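Local structure of SAP-like pentraxin (Limulus polyphemus, 3FLP) at residues 20-31 with 133-144; 2-12 with 206-216. The protein probably acts as a calcium-dependent lectin of the pentraxin family, binding two calcium ions per subunit and assembling into doubly stacked rings of seven subunits. One frame throughout, in Å; residues are numbered along the deposited sequence.

Contact 1 (20-31 with 133-144); sequences PHLRFMQTLPAV and QISAGGTVVIGQ
V140, I142 and V31 lose the most surface where residues 20-31 run antiparallel to 133-144, and V140 forks between two partners. Its CG1, anti to the backbone N (chi1 176°), lies against F24 CD1 at 3.8 Å, while CG2 meets L28 CD1 at 3.6 Å. The F24 ring and V140 side chain point the same way, and I142 CG1 reaches the ring edge, 3.7 Å from F24 CE1. F51 and F201 of the flanking strands adjoin this cluster. Strands 21-24 and 139-142 are held by L22 and I142, a hydrogen-bonded pair, and by F24 N, which donates to V140 O at 3.0 Å. At M25-Q26 the chain leaves the neighbouring strand, and a water bridges the segments: it donates to F24 O and Q26 O and accepts from V140 N. Beyond it L28 N donates to G138 O (2.8 Å), and at the far end V31 and I134 form a hydrogen-bonded pair, with V31 CG2 beside I134 CD1 at 3.8 Å. At the other end Q144, its chain bent at chi2 (-65°), brings NE2 to P20 O at 3.0 Å, almost straight and in its own amide plane; NE2 also binds T14. The chemistry is thus that of two inner strands of a pentraxin sheet: an apolar side facing the core, backbones joined directly and, at F24, Q26 and V140, by water, and a pinned Q144 just before calcium ligands E145, Q146 and D147.

Contact 2 (2-12 with 206-216); sequences VDIRDVKISFP and GVIVGISHMCS
This is an antiparallel pairing of terminal strands, 7-11 near the N-terminus with 207-211 near the C-terminus, at a border of the pentraxin sandwich where the sheet runs on into a neighbouring subunit. Two hydrogen-bonded pairs, K8 with G210 and S10 with I208, form the ladder; K8 N donates to G210 O at 2.8 Å from above the carbonyl plane, whereas I208 N reaches S10 O in the plane, on a lone pair. Beyond the strand, S212 N meets D6 O at 2.7 Å, nearly head-on to the carbonyl. K8 rises between its own backbone N and carbonyl carbon (chi1 78°), then runs extended over the backbone of G210 and I211, with CE 3.2 Å from I211 O. Its NZ forms a salt bridge with E162. On the other face I9 CD1 lies beside V209 CG2 (3.8 Å), both side chains pointing the same way, while I9 CG2 crosses V207 and also sits over one face of the F11 ring. V207 CG1 comes within 3.7 Å of F11 CD1. V2 CG1 and I211 CD1 touch tip to tip at 3.6 Å. The D6 carboxylate, salt-bridged to R188, joins the C-terminal turn through water: one water donates to D6 OD2 and hydrogen-bonds S216 OG, and another donates to S212 O, accepts from C215 N and bonds D6 OD1 weakly. I9, V209 and F11 thus make an apolar side, with I9 and F11 packed on L22, while the opposite side mixes K8 and S10 with apolar I208, and D6 forms a separate polar site; the strand pairing joins the two ends of the chain, the C215-C184 disulfide separately fastens the C-terminal tail, and V207-V209 pair with the adjoining chain.

The centres of contacts 1 and 2 lie about 21 Å apart, and the two belong to different antiparallel sheets of the sandwich. Along the chain the order is 2-12, 20-31, 133-144, 206-216, so contact 2 joins the two ends of the chain and contact 1 falls within that span. They meet chiefly through F11, on the strand preceding 21-24: F11 CZ packs 3.7 Å from L22 CG, and F11 CE1 lies 3.5 Å from I142 O; V207 CG1 also approaches H21 N. Contact 1 lies in the sheet whose strand 139-142 runs on to the calcium ligands, while contact 2 carries its own sheet outward to a neighbouring subunit.

Contact 1 (20-31 with 133-144)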
loop_
_atom_site.group_PDB
_atom_site.type_symbol
_atom_site.label_atom_id
_atom_site.label_comp_id
_atom_site.label_asym_id
_atom_site.label_seq_id
_atom_site.Cartn_x
_atom_site.Cartn_y
_atom_site.Cartn_z
ATOM N N PRO A 20 39.696 -27.610 -22.643
ATOM C CA PRO A 20 38.721 -26.577 -22.276
ATOM C C PRO A 20 38.921 -26.122 -20.828
ATOM O O PRO A 20 39.055 -26.946 -19.924
ATOM C CB PRO A 20 37.372 -27.267 -22.515
ATOM C CG PRO A 20 37.698 -28.734 -22.376
ATOM C CD PRO A 20 39.027 -28.850 -23.066
ATOM N N HIS A 21 38.959 -24.811 -20.614
ATOM C CA HIS A 21 39.162 -24.287 -19.269
ATOM C C HIS A 21 38.851 -22.805 -19.154
ATOM O O HIS A 21 38.632 -22.112 -20.143
ATOM C CB HIS A 21 40.621 -24.481 -18.829
ATOM C CG HIS A 21 41.586 -23.565 -19.522
ATOM N ND1 HIS A 21 41.975 -23.742 -20.834
ATOM C CD2 HIS A 21 42.231 -22.454 -19.088
ATOM C CE1 HIS A 21 42.819 -22.782 -21.177
ATOM N NE2 HIS A 21 42.991 -21.989 -20.134
ATOM N N LEU A 22 38.853 -22.332 -17.916
ATOM C CA LEU A 22 38.637 -20.930 -17.608
ATOM C C LEU A 22 39.849 -20.524 -16.776
ATOM O O LEU A 22 40.392 -21.340 -16.030
ATOM C CB LEU A 22 37.384 -20.730 -16.749
ATOM C CG LEU A 22 36.039 -21.320 -17.170
ATOM C CD1 LEU A 22 34.954 -20.807 -16.213
ATOM C CD2 LEU A 22 35.718 -20.916 -18.591
ATOM N N ARG A 23 40.280 -19.276 -16.913
ATOM C CA ARG A 23 41.394 -18.769 -16.124
ATOM C C ARG A 23 40.987 -17.373 -15.681
ATOM O O ARG A 23 40.729 -16.500 -16.515
ATOM C CB ARG A 23 42.688 -18.691 -16.941
ATOM C CG ARG A 23 43.906 -18.296 -16.088
ATOM C CD ARG A 23 45.187 -18.149 -16.914
ATOM N NE ARG A 23 45.195 -16.906 -17.683
ATOM C CZ ARG A 23 45.217 -16.840 -19.010
ATOM N NH1 ARG A 23 45.236 -17.948 -19.736
ATOM N NH2 ARG A 23 45.212 -15.663 -19.615
ATOM N N PHE A 24 40.912 -17.158 -14.375
ATOM C CA PHE A 24 40.526 -15.844 -13.890
ATOM C C PHE A 24 41.628 -14.828 -14.124
ATOM O O PHE A 24 42.806 -15.102 -13.890
ATOM C CB PHE A 24 40.126 -15.918 -12.421
ATOM C CG PHE A 24 38.786 -16.555 -12.212
ATOM C CD1 PHE A 24 38.645 -17.937 -12.253
ATOM C CD2 PHE A 24 37.649 -15.768 -12.046
ATOM C CE1 PHE A 24 37.385 -18.536 -12.134
ATOM C CE2 PHE A 24 36.377 -16.357 -11.926
ATOM C CZ PHE A 24 36.250 -17.745 -11.972
ATOM N N MET A 25 41.226 -13.661 -14.615
ATOM C CA MET A 25 42.151 -12.583 -14.936
ATOM C C MET A 25 42.899 -12.007 -13.740
ATOM O O MET A 25 44.056 -11.637 -13.864
ATOM C CB MET A 25 41.403 -11.460 -15.660
ATOM C CG MET A 25 40.806 -11.871 -17.004
ATOM S SD MET A 25 42.087 -12.330 -18.200
ATOM C CE MET A 25 42.728 -10.716 -18.619
ATOM N N GLN A 26 42.242 -11.933 -12.587
ATOM C CA GLN A 26 42.867 -11.380 -11.396
ATOM C C GLN A 26 43.351 -12.479 -10.456
ATOM O O GLN A 26 42.624 -13.433 -10.169
ATOM C CB GLN A 26 41.869 -10.457 -10.676
ATOM C CG GLN A 26 42.418 -9.733 -9.455
ATOM C CD GLN A 26 41.446 -8.696 -8.903
ATOM O OE1 GLN A 26 40.231 -8.843 -9.030
ATOM N NE2 GLN A 26 41.976 -7.653 -8.274
ATOM N N THR A 27 44.591 -12.355 -9.991
ATOM C CA THR A 27 45.139 -13.343 -9.069
ATOM C C THR A 27 44.522 -13.111 -7.692
ATOM O O THR A 27 44.059 -12.010 -7.381
ATOM C CB THR A 27 46.682 -13.242 -8.964
ATOM O OG1 THR A 27 47.052 -11.958 -8.446
ATOM C CG2 THR A 27 47.318 -13.437 -10.330
ATOM N N LEU A 28 44.516 -14.150 -6.868
ATOM C CA LEU A 28 43.931 -14.052 -5.542
ATOM C C LEU A 28 44.867 -13.379 -4.546
ATOM O O LEU A 28 46.075 -13.286 -4.772
ATOM C CB LEU A 28 43.572 -15.450 -5.028
ATOM C CG LEU A 28 42.645 -16.303 -5.895
ATOM C CD1 LEU A 28 42.313 -17.601 -5.171
ATOM C CD2 LEU A 28 41.380 -15.535 -6.193
ATOM N N PRO A 29 44.308 -12.866 -3.442
ATOM C CA PRO A 29 45.138 -12.218 -2.424
ATOM C C PRO A 29 45.637 -13.358 -1.543
ATOM O O PRO A 29 45.258 -14.512 -1.758
ATOM C CB PRO A 29 44.141 -11.336 -1.685
ATOM C CG PRO A 29 42.895 -12.192 -1.696
ATOM C CD PRO A 29 42.873 -12.710 -3.134
ATOM N N ALA A 30 46.487 -13.055 -0.570
ATOM C CA ALA A 30 46.965 -14.088 0.341
ATOM C C ALA A 30 45.751 -14.481 1.184
ATOM O O ALA A 30 44.960 -13.613 1.566
ATOM C CB ALA A 30 48.065 -13.529 1.242
ATOM N N VAL A 31 45.583 -15.770 1.463
ATOM C CA VAL A 31 44.449 -16.212 2.279
ATOM C C VAL A 31 44.883 -17.286 3.263
ATOM O O VAL A 31 45.804 -18.058 2.982
ATOM C CB VAL A 31 43.294 -16.826 1.421
ATOM C CG1 VAL A 31 42.776 -15.809 0.398
ATOM C CG2 VAL A 31 43.779 -18.094 0.723
ATOM N N GLN A 133 49.483 -20.808 4.794
ATOM C CA GLN A 133 48.856 -19.606 4.271
ATOM C C GLN A 133 49.185 -19.564 2.789
ATOM O O GLN A 133 50.353 -19.556 2.409
ATOM C CB GLN A 133 49.424 -18.351 4.930
ATOM C CG GLN A 133 48.987 -18.139 6.366
ATOM C CD GLN A 133 49.495 -16.825 6.926
ATOM O OE1 GLN A 133 49.346 -15.771 6.295
ATOM N NE2 GLN A 133 50.095 -16.876 8.115
ATOM N N ILE A 134 48.159 -19.554 1.951
ATOM C CA ILE A 134 48.384 -19.501 0.514
ATOM C C ILE A 134 48.962 -18.127 0.186
ATOM O O ILE A 134 48.334 -17.100 0.444
ATOM C CB ILE A 134 47.062 -19.732 -0.257
ATOM C CG1 ILE A 134 46.515 -21.123 0.086
ATOM C CG2 ILE A 134 47.295 -19.601 -1.756
ATOM C CD1 ILE A 134 45.147 -21.403 -0.473
ATOM N N SER A 135 50.168 -18.113 -0.368
ATOM C CA SER A 135 50.819 -16.859 -0.706
ATOM C C SER A 135 50.032 -16.076 -1.755
ATOM O O SER A 135 49.321 -16.654 -2.578
ATOM C CB SER A 135 52.250 -17.126 -1.185
ATOM O OG SER A 135 52.314 -18.330 -1.922
ATOM N N ALA A 136 50.160 -14.756 -1.697
ATOM C CA ALA A 136 49.469 -13.849 -2.601
ATOM C C ALA A 136 49.837 -14.068 -4.059
ATOM O O ALA A 136 50.954 -14.486 -4.371
ATOM C CB ALA A 136 49.781 -12.407 -2.211
ATOM N N GLY A 137 48.893 -13.783 -4.949
ATOM C CA GLY A 137 49.160 -13.919 -6.371
ATOM C C GLY A 137 48.781 -15.235 -7.018
ATOM O O GLY A 137 49.268 -15.551 -8.098
ATOM N N GLY A 138 47.909 -16.003 -6.372
ATOM C CA GLY A 138 47.505 -17.280 -6.934
ATOM C C GLY A 138 46.613 -17.147 -8.158
ATOM O O GLY A 138 45.656 -16.374 -8.155
ATOM N N THR A 139 46.935 -17.903 -9.206
ATOM C CA THR A 139 46.173 -17.901 -10.450
ATOM C C THR A 139 45.170 -19.047 -10.395
ATOM O O THR A 139 45.543 -20.190 -10.122
ATOM C CB THR A 139 47.096 -18.121 -11.686
ATOM O OG1 THR A 139 47.973 -16.999 -11.838
ATOM C CG2 THR A 139 46.280 -18.274 -12.954
ATOM N N VAL A 140 43.902 -18.747 -10.664
ATOM C CA VAL A 140 42.858 -19.770 -10.634
ATOM C C VAL A 140 42.432 -20.259 -12.017
ATOM O O VAL A 140 42.094 -19.464 -12.902
ATOM C CB VAL A 140 41.578 -19.267 -9.910
ATOM C CG1 VAL A 140 40.476 -20.324 -9.996
ATOM C CG2 VAL A 140 41.884 -18.952 -8.454
ATOM N N VAL A 141 42.453 -21.578 -12.193
ATOM C CA VAL A 141 42.022 -22.204 -13.440
ATOM C C VAL A 141 40.901 -23.174 -13.089
ATOM O O VAL A 141 40.972 -23.866 -12.069
ATOM C CB VAL A 141 43.158 -23.004 -14.124
ATOM C CG1 VAL A 141 42.569 -23.985 -15.118
ATOM C CG2 VAL A 141 44.104 -22.058 -14.856
ATOM N N ILE A 142 39.866 -23.219 -13.923
ATOM C CA ILE A 142 38.741 -24.118 -13.697
ATOM C C ILE A 142 38.683 -25.188 -14.787
ATOM O O ILE A 142 38.788 -24.880 -15.974
ATOM C CB ILE A 142 37.392 -23.355 -13.709
ATOM C CG1 ILE A 142 37.407 -22.221 -12.678
ATOM C CG2 ILE A 142 36.245 -24.315 -13.410
ATOM C CD1 ILE A 142 37.531 -22.676 -11.247
ATOM N N GLY A 143 38.527 -26.444 -14.377
ATOM C CA GLY A 143 38.414 -27.522 -15.346
ATOM C C GLY A 143 39.687 -28.263 -15.705
ATOM O O GLY A 143 39.628 -29.324 -16.335
ATOM N N GLN A 144 40.835 -27.707 -15.326
ATOM C CA GLN A 144 42.119 -28.341 -15.603
ATOM C C GLN A 144 43.013 -28.186 -14.371
ATOM O O GLN A 144 42.778 -27.318 -13.534
ATOM C CB GLN A 144 42.813 -27.690 -16.815
ATOM C CG GLN A 144 42.060 -27.726 -18.150
ATOM C CD GLN A 144 41.863 -29.138 -18.709
ATOM O OE1 GLN A 144 42.626 -30.056 -18.411
ATOM N NE2 GLN A 144 40.850 -29.304 -19.540
HETATM O O HOH W 1 43.388 -15.901 -11.397
HETATM O O HOH W 2 46.681 -16.359 -3.417
#

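Contact 2 (2-12 with 206-216)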
loop_
_atom_site.group_PDB
_atom_site.type_symbol
_atom_site.label_atom_id
_atom_site.label_comp_id
_atom_site.label_asym_id
_atom_site.label_seq_id
_atom_site.Cartn_x
_atom_site.Cartn_y
_atom_site.Cartn_z
ATOM N N VAL A 2 16.353 -13.977 -16.527
ATOM C CA VAL A 2 17.434 -14.899 -16.195
ATOM C C VAL A 2 18.508 -14.217 -15.347
ATOM O O VAL A 2 19.053 -13.185 -15.730
ATOM C CB VAL A 2 18.091 -15.454 -17.473
ATOM C CG1 VAL A 2 19.087 -16.543 -17.119
ATOM C CG2 VAL A 2 17.029 -15.989 -18.397
ATOM N N ASP A 3 18.809 -14.810 -14.196
ATOM C CA ASP A 3 19.811 -14.270 -13.277
ATOM C C ASP A 3 21.223 -14.674 -13.714
ATOM O O ASP A 3 21.450 -15.800 -14.159
ATOM C CB ASP A 3 19.542 -14.813 -11.870
ATOM C CG ASP A 3 20.231 -14.005 -10.789
ATOM O OD1 ASP A 3 19.613 -13.049 -10.271
ATOM O OD2 ASP A 3 21.394 -14.321 -10.460
ATOM N N ILE A 4 22.171 -13.758 -13.559
ATOM C CA ILE A 4 23.552 -14.012 -13.933
ATOM C C ILE A 4 24.172 -15.188 -13.171
ATOM O O ILE A 4 25.117 -15.820 -13.649
ATOM C CB ILE A 4 24.410 -12.755 -13.714
ATOM C CG1 ILE A 4 25.437 -12.642 -14.836
ATOM C CG2 ILE A 4 25.101 -12.805 -12.342
ATOM C CD1 ILE A 4 26.149 -11.308 -14.863
ATOM N N ARG A 5 23.635 -15.483 -11.991
ATOM C CA ARG A 5 24.143 -16.587 -11.192
ATOM C C ARG A 5 23.800 -17.946 -11.794
ATOM O O ARG A 5 24.380 -18.954 -11.409
ATOM C CB ARG A 5 23.620 -16.493 -9.751
ATOM C CG ARG A 5 24.375 -15.460 -8.914
ATOM C CD ARG A 5 23.625 -15.049 -7.648
ATOM N NE ARG A 5 22.370 -14.377 -7.972
ATOM C CZ ARG A 5 21.593 -13.749 -7.091
ATOM N NH1 ARG A 5 21.935 -13.695 -5.807
ATOM N NH2 ARG A 5 20.468 -13.177 -7.502
ATOM N N ASP A 6 22.873 -17.970 -12.750
ATOM C CA ASP A 6 22.480 -19.221 -13.392
ATOM C C ASP A 6 23.204 -19.472 -14.718
ATOM O O ASP A 6 22.908 -20.449 -15.414
ATOM C CB ASP A 6 20.954 -19.268 -13.625
ATOM C CG ASP A 6 20.151 -19.398 -12.324
ATOM O OD1 ASP A 6 20.469 -20.278 -11.492
ATOM O OD2 ASP A 6 19.187 -18.628 -12.137
ATOM N N VAL A 7 24.131 -18.589 -15.086
ATOM C CA VAL A 7 24.899 -18.787 -16.319
ATOM C C VAL A 7 25.760 -20.016 -16.053
ATOM O O VAL A 7 26.243 -20.209 -14.936
ATOM C CB VAL A 7 25.818 -17.570 -16.625
ATOM C CG1 VAL A 7 26.873 -17.937 -17.681
ATOM C CG2 VAL A 7 24.975 -16.406 -17.117
ATOM N N LYS A 8 25.941 -20.862 -17.058
ATOM C CA LYS A 8 26.751 -22.049 -16.861
ATOM C C LYS A 8 27.806 -22.185 -17.954
ATOM O O LYS A 8 27.692 -21.600 -19.035
ATOM C CB LYS A 8 25.864 -23.306 -16.838
ATOM C CG LYS A 8 25.424 -23.778 -18.217
ATOM C CD LYS A 8 24.614 -25.069 -18.151
ATOM C CE LYS A 8 24.102 -25.449 -19.538
ATOM N NZ LYS A 8 23.285 -26.692 -19.504
ATOM N N ILE A 9 28.839 -22.959 -17.655
ATOM C CA ILE A 9 29.914 -23.208 -18.603
ATOM C C ILE A 9 30.007 -24.718 -18.755
ATOM O O ILE A 9 30.031 -25.446 -17.759
ATOM C CB ILE A 9 31.282 -22.696 -18.076
ATOM C CG1 ILE A 9 31.248 -21.173 -17.885
ATOM C CG2 ILE A 9 32.390 -23.107 -19.039
ATOM C CD1 ILE A 9 31.130 -20.391 -19.165
ATOM N N SER A 10 30.038 -25.187 -19.996
ATOM C CA SER A 10 30.163 -26.612 -20.266
ATOM C C SER A 10 31.594 -26.912 -20.696
ATOM O O SER A 10 32.139 -26.241 -21.574
ATOM C CB SER A 10 29.199 -27.041 -21.379
ATOM O OG SER A 10 27.852 -26.822 -21.004
ATOM N N PHE A 11 32.195 -27.906 -20.051
ATOM C CA PHE A 11 33.551 -28.352 -20.360
ATOM C C PHE A 11 33.292 -29.677 -21.075
ATOM O O PHE A 11 33.179 -30.721 -20.443
ATOM C CB PHE A 11 34.328 -28.556 -19.053
ATOM C CG PHE A 11 34.548 -27.280 -18.279
ATOM C CD1 PHE A 11 35.639 -26.462 -18.554
ATOM C CD2 PHE A 11 33.635 -26.873 -17.311
ATOM C CE1 PHE A 11 35.818 -25.252 -17.876
ATOM C CE2 PHE A 11 33.802 -25.668 -16.630
ATOM C CZ PHE A 11 34.897 -24.854 -16.914
ATOM N N PRO A 12 33.187 -29.633 -22.414
ATOM C CA PRO A 12 32.918 -30.733 -23.352
ATOM C C PRO A 12 33.654 -32.048 -23.165
ATOM O O PRO A 12 33.040 -33.119 -23.151
ATOM C CB PRO A 12 33.224 -30.109 -24.715
ATOM C CG PRO A 12 32.987 -28.644 -24.488
ATOM C CD PRO A 12 33.635 -28.440 -23.155
ATOM N N GLY A 206 37.143 -24.180 -26.591
ATOM C CA GLY A 206 35.783 -24.653 -26.770
ATOM C C GLY A 206 34.809 -24.834 -25.620
ATOM O O GLY A 206 33.957 -25.719 -25.700
ATOM N N VAL A 207 34.912 -24.040 -24.557
ATOM C CA VAL A 207 33.943 -24.174 -23.478
ATOM C C VAL A 207 32.649 -23.590 -24.039
ATOM O O VAL A 207 32.682 -22.728 -24.925
ATOM C CB VAL A 207 34.359 -23.405 -22.202
ATOM C CG1 VAL A 207 35.484 -24.152 -21.493
ATOM C CG2 VAL A 207 34.798 -21.987 -22.551
ATOM N N ILE A 208 31.514 -24.068 -23.541
ATOM C CA ILE A 208 30.222 -23.603 -24.025
ATOM C C ILE A 208 29.509 -22.771 -22.974
ATOM O O ILE A 208 29.333 -23.213 -21.839
ATOM C CB ILE A 208 29.316 -24.798 -24.410
ATOM C CG1 ILE A 208 30.048 -25.708 -25.399
ATOM C CG2 ILE A 208 28.024 -24.293 -25.028
ATOM C CD1 ILE A 208 29.323 -27.011 -25.692
ATOM N N VAL A 209 29.105 -21.563 -23.357
ATOM C CA VAL A 209 28.398 -20.670 -22.453
ATOM C C VAL A 209 26.890 -20.874 -22.639
ATOM O O VAL A 209 26.367 -20.767 -23.752
ATOM C CB VAL A 209 28.739 -19.186 -22.731
ATOM C CG1 VAL A 209 27.958 -18.292 -21.766
ATOM C CG2 VAL A 209 30.245 -18.948 -22.585
ATOM N N GLY A 210 26.199 -21.177 -21.546
ATOM C CA GLY A 210 24.768 -21.388 -21.611
ATOM C C GLY A 210 24.093 -21.053 -20.299
ATOM O O GLY A 210 24.618 -20.272 -19.495
ATOM N N ILE A 211 22.932 -21.656 -20.074
ATOM C CA ILE A 211 22.156 -21.413 -18.865
ATOM C C ILE A 211 21.920 -22.700 -18.078
ATOM O O ILE A 211 21.602 -23.747 -18.646
ATOM C CB ILE A 211 20.776 -20.793 -19.217
ATOM C CG1 ILE A 211 20.971 -19.411 -19.855
ATOM C CG2 ILE A 211 19.903 -20.686 -17.961
ATOM C CD1 ILE A 211 21.572 -18.369 -18.907
ATOM N N SER A 212 22.085 -22.613 -16.762
ATOM C CA SER A 212 21.860 -23.755 -15.890
ATOM C C SER A 212 20.406 -23.792 -15.436
ATOM O O SER A 212 19.860 -22.774 -15.022
ATOM C CB SER A 212 22.755 -23.662 -14.664
ATOM O OG SER A 212 22.197 -24.411 -13.604
ATOM N N HIS A 213 19.784 -24.964 -15.514
ATOM C CA HIS A 213 18.397 -25.116 -15.088
ATOM C C HIS A 213 18.286 -25.970 -13.832
ATOM O O HIS A 213 17.275 -26.633 -13.607
ATOM C CB HIS A 213 17.549 -25.720 -16.212
ATOM C CG HIS A 213 17.481 -24.852 -17.429
ATOM N ND1 HIS A 213 18.401 -24.936 -18.453
ATOM C CD2 HIS A 213 16.669 -23.813 -17.736
ATOM C CE1 HIS A 213 18.160 -23.983 -19.338
ATOM N NE2 HIS A 213 17.116 -23.287 -18.925
ATOM N N MET A 214 19.330 -25.953 -13.012
ATOM C CA MET A 214 19.325 -26.709 -11.768
ATOM C C MET A 214 18.305 -26.113 -10.816
ATOM O O MET A 214 17.561 -26.834 -10.151
ATOM C CB MET A 214 20.697 -26.652 -11.088
ATOM C CG MET A 214 20.672 -27.120 -9.629
ATOM S SD MET A 214 22.294 -27.173 -8.835
ATOM C CE MET A 214 21.960 -28.242 -7.435
ATOM N N CYS A 215 18.279 -24.788 -10.771
ATOM C CA CYS A 215 17.403 -24.055 -9.877
ATOM C C CYS A 215 16.136 -23.484 -10.520
ATOM O O CYS A 215 15.036 -23.668 -10.001
ATOM C CB CYS A 215 18.209 -22.931 -9.229
ATOM S SG CYS A 215 19.492 -23.489 -8.056
ATOM N N SER A 216 16.299 -22.778 -11.636
ATOM C CA SER A 216 15.170 -22.186 -12.347
ATOM C C SER A 216 14.991 -22.846 -13.706
ATOM O O SER A 216 15.947 -22.964 -14.477
ATOM C CB SER A 216 15.389 -20.683 -12.556
ATOM O OG SER A 216 15.350 -19.982 -11.330
HETATM O O HOH W 3 19.278 -22.465 -12.494
HETATM O O HOH W 4 17.884 -19.260 -10.059
HETATM O O HOH W 5 22.541 -21.985 -11.471
HETATM O O HOH W 6 26.786 -24.391 -21.648
#